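Local coordinates for protein cellulosomal scaffoldin (Bacteroides cellulosolvens, PDB 2XBT) that probably binds cellulose, this chain being the family 3b carbohydrate-binding module of a secreted scaffoldin that organises the cellulosome, at residues Y51-D56 / A85-E90; D55-T60 / V117-W122; V4-D9 / N151-Y156; S43-R48 / V146-N151. All blocks are in the same frame, centred on the assembly; numbering follows the deposited sequence.

Contact 1: residues Y51-D56 / A85-E90; sequences YTSDDD and ANKYIE
One face of the Tyr51 ring is taken by the first methylene of Lys87, whose CB lies 3.6 Å from the ring centroid in a CH-pi contact offset toward the rim. At the ring edge, in plane, sits the backbone N of Ile89, and Tyr51 CE2 also meets Ile89 CG1 at 3.7 Å. Phe75 of strand 71-82 packs against both Tyr51 and Ile89. The ring reaches this place because CG stands between the backbone N and the carbonyl carbon (chi1 70°), which folds the tyrosine over toward the neighbouring strand.

The backbones are joined by a nearly straight bond from Tyr51 N to Lys87 O (3.0 Å). In return Tyr51 O receives Lys87 N at 3.0 Å and, more weakly, Asn86 N. Asn86 also turns its amide back on the departing chain: OD1 accepts Ser53 N at 2.7 Å, with the donor in the carbonyl plane and on a lone pair. This bond ties down the chain just beyond the last paired residue, while Thr52 is also hydrogen-bonded to Asn129 and Asp130. Past the ring, the bent Lys87 chain runs by Ser53 CB (3.7 Å from CE) and ends in a weak salt bridge, NZ to Asp56 OD1 at 3.2 Å. Ser53 OG accepts Asp56 N at 2.8 Å, an ST motif that shapes the turn carrying this carboxylate. With Asn86 and Lys87 both facing Tyr51, the pairing is a classic beta bulge, placed where strand 45-51 leaves the antiparallel sheet of this CBM3 module.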
loop_
_atom_site.group_PDB
_atom_site.type_symbol
_atom_site.label_atom_id
_atom_site.label_comp_id
_atom_site.label_asym_id
_atom_site.label_seq_id
_atom_site.Cartn_x
_atom_site.Cartn_y
_atom_site.Cartn_z
ATOM N N TYR A 51 5.777 -4.641 -8.013
ATOM C CA TYR A 51 6.117 -6.059 -8.032
ATOM C C TYR A 51 6.452 -6.537 -9.438
ATOM O O TYR A 51 6.281 -5.818 -10.416
ATOM C CB TYR A 51 4.963 -6.905 -7.470
ATOM C CG TYR A 51 3.748 -6.960 -8.383
ATOM C CD1 TYR A 51 3.547 -8.031 -9.234
ATOM C CD2 TYR A 51 2.799 -5.927 -8.389
ATOM C CE1 TYR A 51 2.436 -8.089 -10.070
ATOM C CE2 TYR A 51 1.687 -5.975 -9.224
ATOM C CZ TYR A 51 1.515 -7.060 -10.058
ATOM O OH TYR A 51 0.425 -7.127 -10.890
ATOM N N THR A 52 6.907 -7.779 -9.523
ATOM C CA THR A 52 7.329 -8.350 -10.787
ATOM C C THR A 52 6.417 -9.502 -11.118
ATOM O O THR A 52 6.188 -10.391 -10.290
ATOM C CB THR A 52 8.759 -8.895 -10.712
ATOM O OG1 THR A 52 9.677 -7.813 -10.547
ATOM C CG2 THR A 52 9.099 -9.674 -11.989
ATOM N N SER A 53 5.869 -9.476 -12.318
ATOM C CA SER A 53 4.947 -10.511 -12.730
ATOM C C SER A 53 5.677 -11.650 -13.405
ATOM O O SER A 53 6.170 -11.516 -14.525
ATOM C CB SER A 53 3.890 -9.980 -13.688
ATOM O OG SER A 53 3.023 -11.034 -14.068
ATOM N N ASP A 54 5.753 -12.755 -12.678
ATOM C CA ASP A 54 6.133 -14.043 -13.211
ATOM C C ASP A 54 5.931 -14.121 -14.726
ATOM O O ASP A 54 6.883 -14.307 -15.492
ATOM C CB ASP A 54 5.264 -15.101 -12.521
ATOM C CG ASP A 54 3.845 -14.599 -12.240
ATOM O OD1 ASP A 54 3.033 -14.497 -13.190
ATOM O OD2 ASP A 54 3.537 -14.304 -11.069
ATOM N N ASP A 55 4.682 -13.948 -15.148
ATOM C CA ASP A 55 4.277 -14.314 -16.494
ATOM C C ASP A 55 2.825 -13.927 -16.759
ATOM O O ASP A 55 2.105 -14.641 -17.462
ATOM C CB ASP A 55 4.411 -15.823 -16.636
ATOM C CG ASP A 55 3.824 -16.559 -15.445
ATOM O OD1 ASP A 55 2.579 -16.616 -15.339
ATOM O OD2 ASP A 55 4.607 -17.062 -14.607
ATOM N N ASP A 56 2.391 -12.813 -16.180
ATOM C CA ASP A 56 1.036 -12.316 -16.400
ATOM C C ASP A 56 -0.076 -13.285 -15.966
ATOM O O ASP A 56 -1.125 -13.354 -16.605
ATOM C CB ASP A 56 0.843 -11.910 -17.865
ATOM C CG ASP A 56 1.256 -10.469 -18.136
ATOM O OD1 ASP A 56 2.211 -9.980 -17.489
ATOM O OD2 ASP A 56 0.621 -9.821 -18.998
ATOM N N ALA A 85 10.630 -4.638 -10.719
ATOM C CA ALA A 85 9.199 -4.385 -10.884
ATOM C C ALA A 85 8.819 -4.103 -12.311
ATOM O O ALA A 85 9.386 -3.214 -12.940
ATOM C CB ALA A 85 8.754 -3.212 -10.001
ATOM N N ASN A 86 7.839 -4.847 -12.808
ATOM C CA ASN A 86 7.236 -4.529 -14.100
ATOM C C ASN A 86 5.737 -4.237 -13.976
ATOM O O ASN A 86 5.048 -3.999 -14.971
ATOM C CB ASN A 86 7.532 -5.614 -15.142
ATOM C CG ASN A 86 6.952 -6.979 -14.768
ATOM O OD1 ASN A 86 6.507 -7.204 -13.645
ATOM N ND2 ASN A 86 6.971 -7.902 -15.721
ATOM N N LYS A 87 5.245 -4.258 -12.736
ATOM C CA LYS A 87 3.850 -3.980 -12.445
ATOM C C LYS A 87 3.715 -3.242 -11.122
ATOM O O LYS A 87 4.666 -3.145 -10.346
ATOM C CB LYS A 87 3.043 -5.278 -12.324
ATOM C CG LYS A 87 3.199 -6.284 -13.475
ATOM C CD LYS A 87 2.147 -6.109 -14.557
ATOM C CE LYS A 87 2.254 -7.228 -15.590
ATOM N NZ LYS A 87 1.385 -7.012 -16.786
ATOM N N TYR A 88 2.516 -2.727 -10.869
ATOM C CA TYR A 88 2.160 -2.271 -9.533
ATOM C C TYR A 88 0.693 -2.519 -9.247
ATOM O O TYR A 88 -0.141 -2.497 -10.153
ATOM C CB TYR A 88 2.497 -0.803 -9.307
ATOM C CG TYR A 88 1.795 0.153 -10.228
ATOM C CD1 TYR A 88 0.627 0.816 -9.824
ATOM C CD2 TYR A 88 2.281 0.393 -11.500
ATOM C CE1 TYR A 88 -0.029 1.709 -10.688
ATOM C CE2 TYR A 88 1.648 1.272 -12.356
ATOM C CZ TYR A 88 0.491 1.926 -11.946
ATOM O OH TYR A 88 -0.134 2.789 -12.808
ATOM N N ILE A 89 0.399 -2.808 -7.988
ATOM C CA ILE A 89 -0.968 -2.809 -7.508
ATOM C C ILE A 89 -1.235 -1.362 -7.108
ATOM O O ILE A 89 -0.404 -0.750 -6.430
ATOM C CB ILE A 89 -1.109 -3.651 -6.244
ATOM C CG1 ILE A 89 -0.520 -5.045 -6.465
ATOM C CG2 ILE A 89 -2.581 -3.740 -5.819
ATOM C CD1 ILE A 89 -0.118 -5.714 -5.200
ATOM N N GLU A 90 -2.391 -0.838 -7.497
ATOM C CA GLU A 90 -2.818 0.471 -7.013
ATOM C C GLU A 90 -4.059 0.318 -6.173
ATOM O O GLU A 90 -5.099 -0.130 -6.662
ATOM C CB GLU A 90 -3.102 1.443 -8.160
ATOM C CG GLU A 90 -3.522 2.827 -7.662
ATOM C CD GLU A 90 -3.484 3.872 -8.762
ATOM O OE1 GLU A 90 -4.498 4.024 -9.471
ATOM O OE2 GLU A 90 -2.440 4.537 -8.919
#

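Contact 2: residues D55-T60 / V117-W122; sequences DDKALT and VAKADW
Thr60 and Ala118 form the tight end of this contact, a hydrogen-bonded antiparallel pair closed by Thr60 N to Ala118 O (2.8 Å) and Ala118 N to Thr60 O (3.1 Å). Beside it, Leu59 and Lys119 lie side by side and point the same way, with Leu59 CD2 3.5 Å from Lys119 CG, so that the aliphatic part of the lysine extends the apolar surface. Leu59 CB also meets Val117 CG1 at 4.0 Å, and Phe75 of strand 71-82 packs on both Leu59 and Val117. Strands 59-66 and 110-119 are antiparallel neighbours in one sheet of the CBM3 module, and these residues lie where the two strands fray into loops.

Beyond that point the chains separate and water enters: one molecule donates to Ala58 O at 2.6 Å and weakly accepts Ala120 N, standing in for a direct strand bond. Farther out, Lys57, extended beyond CG (chi2 176°), reaches across to Asp121, crosses it at about a right angle and makes a weak salt bridge, NZ to OD2 at 3.0 Å. On the way its CD meets Lys119 CD, where the two lysine chains cross at a slant. Asp121 OD1 is engaged by Thr123, whose hydroxyl also weakly receives Lys57 NZ. With an alanine at Lys57, Asp121 OD2 would probably lose its charged mate and Lys119 CD the methylene that meets it there. The two ammonium groups come within 4.6 Å of each other (Lys57 NZ to Lys119 NZ), a proximity probably eased by nearby acidic groups; Lys119 NZ itself bonds to Asn124 O.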
loop_
_atom_site.group_PDB
_atom_site.type_symbol
_atom_site.label_atom_id
_atom_site.label_comp_id
_atom_site.label_asym_id
_atom_site.label_seq_id
_atom_site.Cartn_x
_atom_site.Cartn_y
_atom_site.Cartn_z
ATOM N N ASP A 55 4.682 -13.948 -15.148
ATOM C CA ASP A 55 4.277 -14.314 -16.494
ATOM C C ASP A 55 2.825 -13.927 -16.759
ATOM O O ASP A 55 2.105 -14.641 -17.462
ATOM C CB ASP A 55 4.411 -15.823 -16.636
ATOM C CG ASP A 55 3.824 -16.559 -15.445
ATOM O OD1 ASP A 55 2.579 -16.616 -15.339
ATOM O OD2 ASP A 55 4.607 -17.062 -14.607
ATOM N N ASP A 56 2.391 -12.813 -16.180
ATOM C CA ASP A 56 1.036 -12.316 -16.400
ATOM C C ASP A 56 -0.076 -13.285 -15.966
ATOM O O ASP A 56 -1.125 -13.354 -16.605
ATOM C CB ASP A 56 0.843 -11.910 -17.865
ATOM C CG ASP A 56 1.256 -10.469 -18.136
ATOM O OD1 ASP A 56 2.211 -9.980 -17.489
ATOM O OD2 ASP A 56 0.621 -9.821 -18.998
ATOM N N LYS A 57 0.150 -14.029 -14.885
ATOM C CA LYS A 57 -0.918 -14.828 -14.297
ATOM C C LYS A 57 -1.917 -13.890 -13.634
ATOM O O LYS A 57 -1.530 -12.842 -13.124
ATOM C CB LYS A 57 -0.363 -15.802 -13.264
ATOM C CG LYS A 57 0.028 -17.145 -13.836
ATOM C CD LYS A 57 0.653 -18.023 -12.774
ATOM C CE LYS A 57 1.019 -19.384 -13.343
ATOM N NZ LYS A 57 1.581 -20.293 -12.306
ATOM N N ALA A 58 -3.191 -14.269 -13.633
ATOM C CA ALA A 58 -4.237 -13.428 -13.054
ATOM C C ALA A 58 -4.137 -13.319 -11.530
ATOM O O ALA A 58 -4.072 -14.327 -10.819
ATOM C CB ALA A 58 -5.623 -13.932 -13.462
ATOM N N LEU A 59 -4.145 -12.084 -11.037
ATOM C CA LEU A 59 -4.092 -11.841 -9.606
ATOM C C LEU A 59 -5.413 -11.296 -9.080
ATOM O O LEU A 59 -6.172 -10.663 -9.814
ATOM C CB LEU A 59 -2.965 -10.871 -9.277
ATOM C CG LEU A 59 -1.566 -11.274 -9.736
ATOM C CD1 LEU A 59 -0.577 -10.145 -9.466
ATOM C CD2 LEU A 59 -1.133 -12.561 -9.038
ATOM N N THR A 60 -5.676 -11.549 -7.803
ATOM C CA THR A 60 -6.867 -11.033 -7.154
ATOM C C THR A 60 -6.480 -10.307 -5.882
ATOM O O THR A 60 -5.659 -10.795 -5.105
ATOM C CB THR A 60 -7.839 -12.159 -6.793
ATOM O OG1 THR A 60 -8.264 -12.816 -7.991
ATOM C CG2 THR A 60 -9.057 -11.601 -6.057
ATOM N N VAL A 117 -2.816 -10.186 -1.851
ATOM C CA VAL A 117 -2.852 -10.473 -3.275
ATOM C C VAL A 117 -2.431 -11.926 -3.528
ATOM O O VAL A 117 -1.400 -12.393 -3.023
ATOM C CB VAL A 117 -1.986 -9.507 -4.073
ATOM C CG1 VAL A 117 -1.928 -9.929 -5.532
ATOM C CG2 VAL A 117 -2.558 -8.095 -3.949
ATOM N N ALA A 118 -3.256 -12.636 -4.286
ATOM C CA ALA A 118 -3.020 -14.047 -4.585
ATOM C C ALA A 118 -3.364 -14.374 -6.039
ATOM O O ALA A 118 -4.097 -13.637 -6.694
ATOM C CB ALA A 118 -3.820 -14.927 -3.644
ATOM N N LYS A 119 -2.821 -15.477 -6.542
ATOM C CA LYS A 119 -3.190 -15.964 -7.866
ATOM C C LYS A 119 -4.392 -16.873 -7.691
ATOM O O LYS A 119 -4.756 -17.198 -6.566
ATOM C CB LYS A 119 -2.034 -16.740 -8.484
ATOM C CG LYS A 119 -0.712 -16.021 -8.389
ATOM C CD LYS A 119 0.374 -16.763 -9.132
ATOM C CE LYS A 119 1.741 -16.230 -8.749
ATOM N NZ LYS A 119 2.827 -17.092 -9.278
ATOM N N ALA A 120 -5.019 -17.293 -8.781
ATOM C CA ALA A 120 -6.157 -18.203 -8.645
ATOM C C ALA A 120 -5.739 -19.675 -8.692
ATOM O O ALA A 120 -6.428 -20.544 -8.155
ATOM C CB ALA A 120 -7.209 -17.913 -9.703
ATOM N N ASP A 121 -4.595 -19.946 -9.307
ATOM C CA ASP A 121 -4.217 -21.314 -9.638
ATOM C C ASP A 121 -3.467 -22.091 -8.549
ATOM O O ASP A 121 -2.789 -23.079 -8.856
ATOM C CB ASP A 121 -3.413 -21.325 -10.942
ATOM C CG ASP A 121 -2.094 -20.591 -10.824
ATOM O OD1 ASP A 121 -1.821 -20.027 -9.743
ATOM O OD2 ASP A 121 -1.330 -20.572 -11.819
ATOM N N TRP A 122 -3.592 -21.660 -7.293
ATOM C CA TRP A 122 -2.942 -22.348 -6.171
ATOM C C TRP A 122 -1.452 -22.044 -6.068
ATOM O O TRP A 122 -0.785 -22.515 -5.132
ATOM C CB TRP A 122 -3.062 -23.877 -6.296
ATOM C CG TRP A 122 -4.411 -24.465 -6.053
ATOM C CD1 TRP A 122 -5.151 -25.208 -6.932
ATOM C CD2 TRP A 122 -5.178 -24.388 -4.846
ATOM N NE1 TRP A 122 -6.335 -25.589 -6.346
ATOM C CE2 TRP A 122 -6.377 -25.095 -5.065
ATOM C CE3 TRP A 122 -4.971 -23.783 -3.601
ATOM C CZ2 TRP A 122 -7.366 -25.215 -4.089
ATOM C CZ3 TRP A 122 -5.950 -23.902 -2.633
ATOM C CH2 TRP A 122 -7.133 -24.612 -2.882
HETATM O O HOH W 1 -3.571 -16.732 -11.729
HETATM O O HOH W 2 -7.457 -15.607 -6.122
#

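Contact 3: residues V4-D9 / N151-Y156; sequences VQVNSD and NGALVY
Val6 and Val155 cross at a slant, Val6 CG2 meeting Val155 CG1 at 3.8 Å, while the other branch of Val6, CG1, approaches Ala153 CB. The CG2 methyl sits between the backbone N and the carbonyl carbon of its own residue (chi1 -50° for CG1), and from there it also lies close to Leu154 O. Gln5 stretches its extended chain along the backbone of Val155: CG is 3.5 Å from Val155 O, and OE1 ends near Tyr156 CA. The amide nitrogen comes near Val155 O too, but at an angle too poor for a hydrogen bond.

The one direct hydrogen bond runs from Val6 N to Leu154 O (2.9 Å), and Gln5 CA adds a CA-H...O contact to that oxygen. The N-terminal segment of the CBM3 module thus lies against strand 153-156, the edge strand of its five-stranded antiparallel sheet, without forming a regular strand itself. Val155 and Tyr156 both face Val148 in a classic beta bulge.

Two waters complete the join. One accepts Leu154 N at 3.0 Å and donates weakly to Val4 O; the other donates to Val6 O (2.7 Å) and Val155 O, and accepts from Ser8 OG. That hydroxyl, which is 3.7 Å from Val155 CB, also accepts Leu10 N, at the start of strand 10-15. Leu10 in turn packs against Val155.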
loop_
_atom_site.group_PDB
_atom_site.type_symbol
_atom_site.label_atom_id
_atom_site.label_comp_id
_atom_site.label_asym_id
_atom_site.label_seq_id
_atom_site.Cartn_x
_atom_site.Cartn_y
_atom_site.Cartn_z
ATOM N N VAL A 4 9.655 14.058 -6.899
ATOM C CA VAL A 4 9.704 14.939 -5.740
ATOM C C VAL A 4 8.535 14.657 -4.803
ATOM O O VAL A 4 7.385 14.554 -5.234
ATOM C CB VAL A 4 9.690 16.430 -6.147
ATOM C CG1 VAL A 4 10.893 16.754 -7.006
ATOM C CG2 VAL A 4 8.399 16.782 -6.882
ATOM N N GLN A 5 8.846 14.529 -3.521
ATOM C CA GLN A 5 7.837 14.299 -2.498
ATOM C C GLN A 5 7.291 15.631 -1.990
ATOM O O GLN A 5 8.022 16.415 -1.375
ATOM C CB GLN A 5 8.472 13.515 -1.353
ATOM C CG GLN A 5 7.563 13.175 -0.191
ATOM C CD GLN A 5 8.161 12.092 0.677
ATOM O OE1 GLN A 5 8.604 11.052 0.175
ATOM N NE2 GLN A 5 8.196 12.327 1.977
ATOM N N VAL A 6 6.015 15.903 -2.253
ATOM C CA VAL A 6 5.424 17.148 -1.777
ATOM C C VAL A 6 5.198 17.043 -0.276
ATOM O O VAL A 6 5.009 15.953 0.265
ATOM C CB VAL A 6 4.113 17.493 -2.501
ATOM C CG1 VAL A 6 4.316 17.393 -4.024
ATOM C CG2 VAL A 6 2.996 16.568 -2.053
ATOM N N ASN A 7 5.256 18.177 0.403
ATOM C CA ASN A 7 5.059 18.187 1.834
ATOM C C ASN A 7 3.658 17.729 2.200
ATOM O O ASN A 7 2.687 17.969 1.478
ATOM C CB ASN A 7 5.352 19.571 2.415
ATOM C CG ASN A 7 6.828 19.913 2.381
ATOM O OD1 ASN A 7 7.673 19.049 2.131
ATOM N ND2 ASN A 7 7.150 21.172 2.640
ATOM N N SER A 8 3.572 17.048 3.330
ATOM C CA SER A 8 2.304 16.649 3.874
ATOM C C SER A 8 2.651 16.193 5.262
ATOM O O SER A 8 3.832 16.122 5.616
ATOM C CB SER A 8 1.711 15.490 3.065
ATOM O OG SER A 8 2.351 14.265 3.408
ATOM N N ASP A 9 1.643 15.870 6.054
ATOM C CA ASP A 9 1.903 15.305 7.367
ATOM C C ASP A 9 1.533 13.812 7.353
ATOM O O ASP A 9 1.200 13.229 8.387
ATOM C CB ASP A 9 1.100 16.063 8.434
ATOM C CG ASP A 9 1.521 17.534 8.562
ATOM O OD1 ASP A 9 2.716 17.837 8.350
ATOM O OD2 ASP A 9 0.654 18.383 8.886
ATOM N N ASN A 151 -3.955 13.078 -4.431
ATOM C CA ASN A 151 -4.291 13.679 -5.708
ATOM C C ASN A 151 -3.230 13.463 -6.777
ATOM O O ASN A 151 -3.000 14.334 -7.621
ATOM C CB ASN A 151 -4.527 15.176 -5.533
ATOM C CG ASN A 151 -5.975 15.534 -5.626
ATOM O OD1 ASN A 151 -6.833 14.656 -5.722
ATOM N ND2 ASN A 151 -6.268 16.825 -5.594
ATOM N N GLY A 152 -2.567 12.316 -6.735
ATOM C CA GLY A 152 -1.579 12.004 -7.746
ATOM C C GLY A 152 -0.180 12.520 -7.456
ATOM O O GLY A 152 0.749 12.232 -8.211
ATOM N N ALA A 153 -0.018 13.276 -6.374
ATOM C CA ALA A 153 1.298 13.762 -5.987
ATOM C C ALA A 153 1.919 12.879 -4.910
ATOM O O ALA A 153 1.293 12.580 -3.895
ATOM C CB ALA A 153 1.213 15.193 -5.500
ATOM N N LEU A 154 3.169 12.484 -5.126
ATOM C CA LEU A 154 3.896 11.664 -4.155
ATOM C C LEU A 154 4.042 12.315 -2.788
ATOM O O LEU A 154 4.631 13.387 -2.653
ATOM C CB LEU A 154 5.283 11.327 -4.707
ATOM C CG LEU A 154 6.162 10.402 -3.870
ATOM C CD1 LEU A 154 5.479 9.049 -3.670
ATOM C CD2 LEU A 154 7.521 10.229 -4.541
ATOM N N VAL A 155 3.533 11.651 -1.758
ATOM C CA VAL A 155 3.653 12.155 -0.394
ATOM C C VAL A 155 4.490 11.251 0.510
ATOM O O VAL A 155 4.925 11.673 1.585
ATOM C CB VAL A 155 2.258 12.390 0.272
ATOM C CG1 VAL A 155 1.499 13.530 -0.415
ATOM C CG2 VAL A 155 1.436 11.103 0.247
ATOM N N TYR A 156 4.724 10.006 0.091
ATOM C CA TYR A 156 5.498 9.086 0.932
ATOM C C TYR A 156 6.091 7.968 0.089
ATOM O O TYR A 156 5.448 7.479 -0.840
ATOM C CB TYR A 156 4.649 8.474 2.052
ATOM C CG TYR A 156 5.412 7.455 2.893
ATOM C CD1 TYR A 156 5.982 7.822 4.096
ATOM C CD2 TYR A 156 5.555 6.133 2.476
ATOM C CE1 TYR A 156 6.685 6.918 4.872
ATOM C CE2 TYR A 156 6.271 5.214 3.239
ATOM C CZ TYR A 156 6.838 5.618 4.439
ATOM O OH TYR A 156 7.541 4.732 5.233
HETATM O O HOH W 3 4.792 13.888 -7.228
HETATM O O HOH W 4 4.903 14.107 2.270
#

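Contact 4: residues S43-R48 / V146-N151; sequences SKITIR and VAVYYN. With NO3 (nitrate ion), chain B.
Ala147 O receives Arg48 N at 2.8 Å, the shortest of the backbone bonds here; the return bond, Ala147 N to Arg48 O, completes the pair. Thr46 and Tyr149 repeat the pattern, and Asn151 N closes the far end on Lys44 O.

On the face of Thr46, Arg48, Ala147 and Tyr149, the Arg48 side chain crosses that of Tyr149 at about a right angle, CD resting 3.6 Å from CE2. The guanidinium and ring planes stand 50° apart, and the cation-pi attraction is long and weak at best. Carrying its chain straight out from CG (chi2 179°), the arginine presents NH1 and NH2 to a nitrate ion, probably from the crystallisation liquor, through two weak bonds (NH2 to O2 3.2 Å). Its NE is held by Glu90 of the neighbouring strand in a salt bridge. A leucine in its place would probably leave Glu90 without its ionic mate and the nitrate without its two donors.

The other side is apolar: Ile47 CG2 meets Val146 CG1 at 3.5 Å, and Ile45 CD1 touches Tyr150 CD1 at 3.5 Å. Lys44 CB lies over the Tyr150 ring, 4.1 Å from its centroid. Leu10 and Leu12 of strand 10-15 pack on this face, against Ile45 and Val148. Side chains alternating between this buried apolar face and the face of Arg48 and Tyr149 fit a strand pair of the CBM3 beta-sandwich.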
loop_
_atom_site.group_PDB
_atom_site.type_symbol
_atom_site.label_atom_id
_atom_site.label_comp_id
_atom_site.label_asym_id
_atom_site.label_seq_id
_atom_site.Cartn_x
_atom_site.Cartn_y
_atom_site.Cartn_z
ATOM N N SER A 43 -10.557 9.713 -0.322
ATOM C CA SER A 43 -10.882 9.421 -1.724
ATOM C C SER A 43 -9.792 9.918 -2.671
ATOM O O SER A 43 -9.767 9.553 -3.854
ATOM C CB SER A 43 -12.231 10.031 -2.111
ATOM O OG SER A 43 -12.129 11.439 -2.259
ATOM N N LYS A 44 -8.884 10.744 -2.151
ATOM C CA LYS A 44 -7.792 11.270 -2.957
ATOM C C LYS A 44 -6.476 10.548 -2.731
ATOM O O LYS A 44 -5.466 10.917 -3.303
ATOM C CB LYS A 44 -7.602 12.762 -2.710
ATOM C CG LYS A 44 -8.793 13.591 -3.131
ATOM C CD LYS A 44 -8.528 15.061 -2.873
ATOM C CE LYS A 44 -9.611 15.912 -3.506
ATOM N NZ LYS A 44 -10.937 15.472 -3.022
ATOM N N ILE A 45 -6.495 9.517 -1.898
ATOM C CA ILE A 45 -5.288 8.752 -1.611
ATOM C C ILE A 45 -5.188 7.532 -2.531
ATOM O O ILE A 45 -6.163 6.809 -2.727
ATOM C CB ILE A 45 -5.298 8.244 -0.161
ATOM C CG1 ILE A 45 -5.104 9.395 0.844
ATOM C CG2 ILE A 45 -4.247 7.150 0.034
ATOM C CD1 ILE A 45 -3.673 9.880 0.971
ATOM N N THR A 46 -4.006 7.308 -3.093
ATOM C CA THR A 46 -3.701 6.037 -3.741
ATOM C C THR A 46 -2.411 5.487 -3.169
ATOM O O THR A 46 -1.531 6.245 -2.715
ATOM C CB THR A 46 -3.577 6.178 -5.276
ATOM O OG1 THR A 46 -2.680 7.246 -5.589
ATOM C CG2 THR A 46 -4.919 6.503 -5.858
ATOM N N ILE A 47 -2.305 4.160 -3.157
ATOM C CA ILE A 47 -1.109 3.503 -2.663
ATOM C C ILE A 47 -0.632 2.551 -3.734
ATOM O O ILE A 47 -1.446 1.867 -4.350
ATOM C CB ILE A 47 -1.420 2.738 -1.389
ATOM C CG1 ILE A 47 -1.871 3.723 -0.315
ATOM C CG2 ILE A 47 -0.173 1.966 -0.902
ATOM C CD1 ILE A 47 -2.450 3.053 0.924
ATOM N N ARG A 48 0.675 2.517 -3.985
ATOM C CA ARG A 48 1.188 1.581 -4.985
ATOM C C ARG A 48 2.203 0.650 -4.372
ATOM O O ARG A 48 3.126 1.080 -3.677
ATOM C CB ARG A 48 1.821 2.314 -6.169
ATOM C CG ARG A 48 0.835 3.188 -6.929
ATOM C CD ARG A 48 1.515 3.927 -8.078
ATOM N NE ARG A 48 0.512 4.569 -8.913
ATOM C CZ ARG A 48 0.728 5.100 -10.111
ATOM N NH1 ARG A 48 1.934 5.068 -10.661
ATOM N NH2 ARG A 48 -0.279 5.655 -10.770
ATOM N N VAL A 146 7.027 1.322 -0.630
ATOM C CA VAL A 146 5.617 1.440 -1.021
ATOM C C VAL A 146 5.335 2.923 -1.137
ATOM O O VAL A 146 5.739 3.696 -0.259
ATOM C CB VAL A 146 4.674 0.854 0.046
ATOM C CG1 VAL A 146 3.218 1.177 -0.285
ATOM C CG2 VAL A 146 4.878 -0.667 0.155
ATOM N N ALA A 147 4.667 3.334 -2.204
ATOM C CA ALA A 147 4.449 4.771 -2.428
ATOM C C ALA A 147 3.011 5.174 -2.137
ATOM O O ALA A 147 2.075 4.438 -2.457
ATOM C CB ALA A 147 4.802 5.156 -3.851
ATOM N N VAL A 148 2.852 6.370 -1.569
ATOM C CA VAL A 148 1.532 6.933 -1.313
ATOM C C VAL A 148 1.399 8.275 -2.038
ATOM O O VAL A 148 2.324 9.090 -2.016
ATOM C CB VAL A 148 1.344 7.198 0.164
ATOM C CG1 VAL A 148 -0.100 7.677 0.429
ATOM C CG2 VAL A 148 1.671 5.944 0.985
ATOM N N TYR A 149 0.259 8.484 -2.683
ATOM C CA TYR A 149 0.009 9.710 -3.433
ATOM C C TYR A 149 -1.243 10.398 -2.915
ATOM O O TYR A 149 -2.188 9.740 -2.493
ATOM C CB TYR A 149 -0.174 9.397 -4.905
ATOM C CG TYR A 149 1.003 8.652 -5.493
ATOM C CD1 TYR A 149 1.945 9.307 -6.270
ATOM C CD2 TYR A 149 1.180 7.297 -5.244
ATOM C CE1 TYR A 149 3.020 8.625 -6.811
ATOM C CE2 TYR A 149 2.250 6.612 -5.768
ATOM C CZ TYR A 149 3.163 7.277 -6.548
ATOM O OH TYR A 149 4.219 6.579 -7.064
ATOM N N TYR A 150 -1.250 11.725 -2.972
ATOM C CA TYR A 150 -2.445 12.474 -2.637
ATOM C C TYR A 150 -2.794 13.336 -3.839
ATOM O O TYR A 150 -2.007 14.185 -4.249
ATOM C CB TYR A 150 -2.222 13.318 -1.393
ATOM C CG TYR A 150 -3.506 13.884 -0.847
ATOM C CD1 TYR A 150 -4.381 13.086 -0.125
ATOM C CD2 TYR A 150 -3.853 15.209 -1.073
ATOM C CE1 TYR A 150 -5.558 13.591 0.373
ATOM C CE2 TYR A 150 -5.036 15.724 -0.578
ATOM C CZ TYR A 150 -5.876 14.917 0.145
ATOM O OH TYR A 150 -7.062 15.431 0.637
ATOM N N ASN A 151 -3.955 13.078 -4.431
ATOM C CA ASN A 151 -4.291 13.679 -5.708
ATOM C C ASN A 151 -3.230 13.463 -6.777
ATOM O O ASN A 151 -3.000 14.334 -7.621
ATOM C CB ASN A 151 -4.527 15.176 -5.533
ATOM C CG ASN A 151 -5.975 15.534 -5.626
ATOM O OD1 ASN A 151 -6.833 14.656 -5.722
ATOM N ND2 ASN A 151 -6.268 16.825 -5.594
HETATM N N NO3 B . 1.046 7.382 -13.364
HETATM O O1 NO3 B . 0.518 8.639 -13.049
HETATM O O2 NO3 B . 0.205 6.380 -13.871
HETATM O O3 NO3 B . 2.411 7.137 -13.171
#

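How the contacts relate
Contact 4 is the most central of the four: regular antiparallel pairing with an apolar face inside and an Arg48 face outside. Contact 1 lies farther along strand 45-51 in the same sheet, where regular pairing gives way to a bulge and a charged loop. Contact 3 reaches that sheet too, through strand 153-156, whose backbone bonds to Val148 join it to contact 4, but its own partner is an irregular segment joined by one direct backbone bond, apolar contacts and bridging waters. Contact 2 belongs to a different sheet, at the surface; Tyr51 on Leu59, and Ile89 on Val117, pack it against contact 1, with which it shares Asp55 and Asp56.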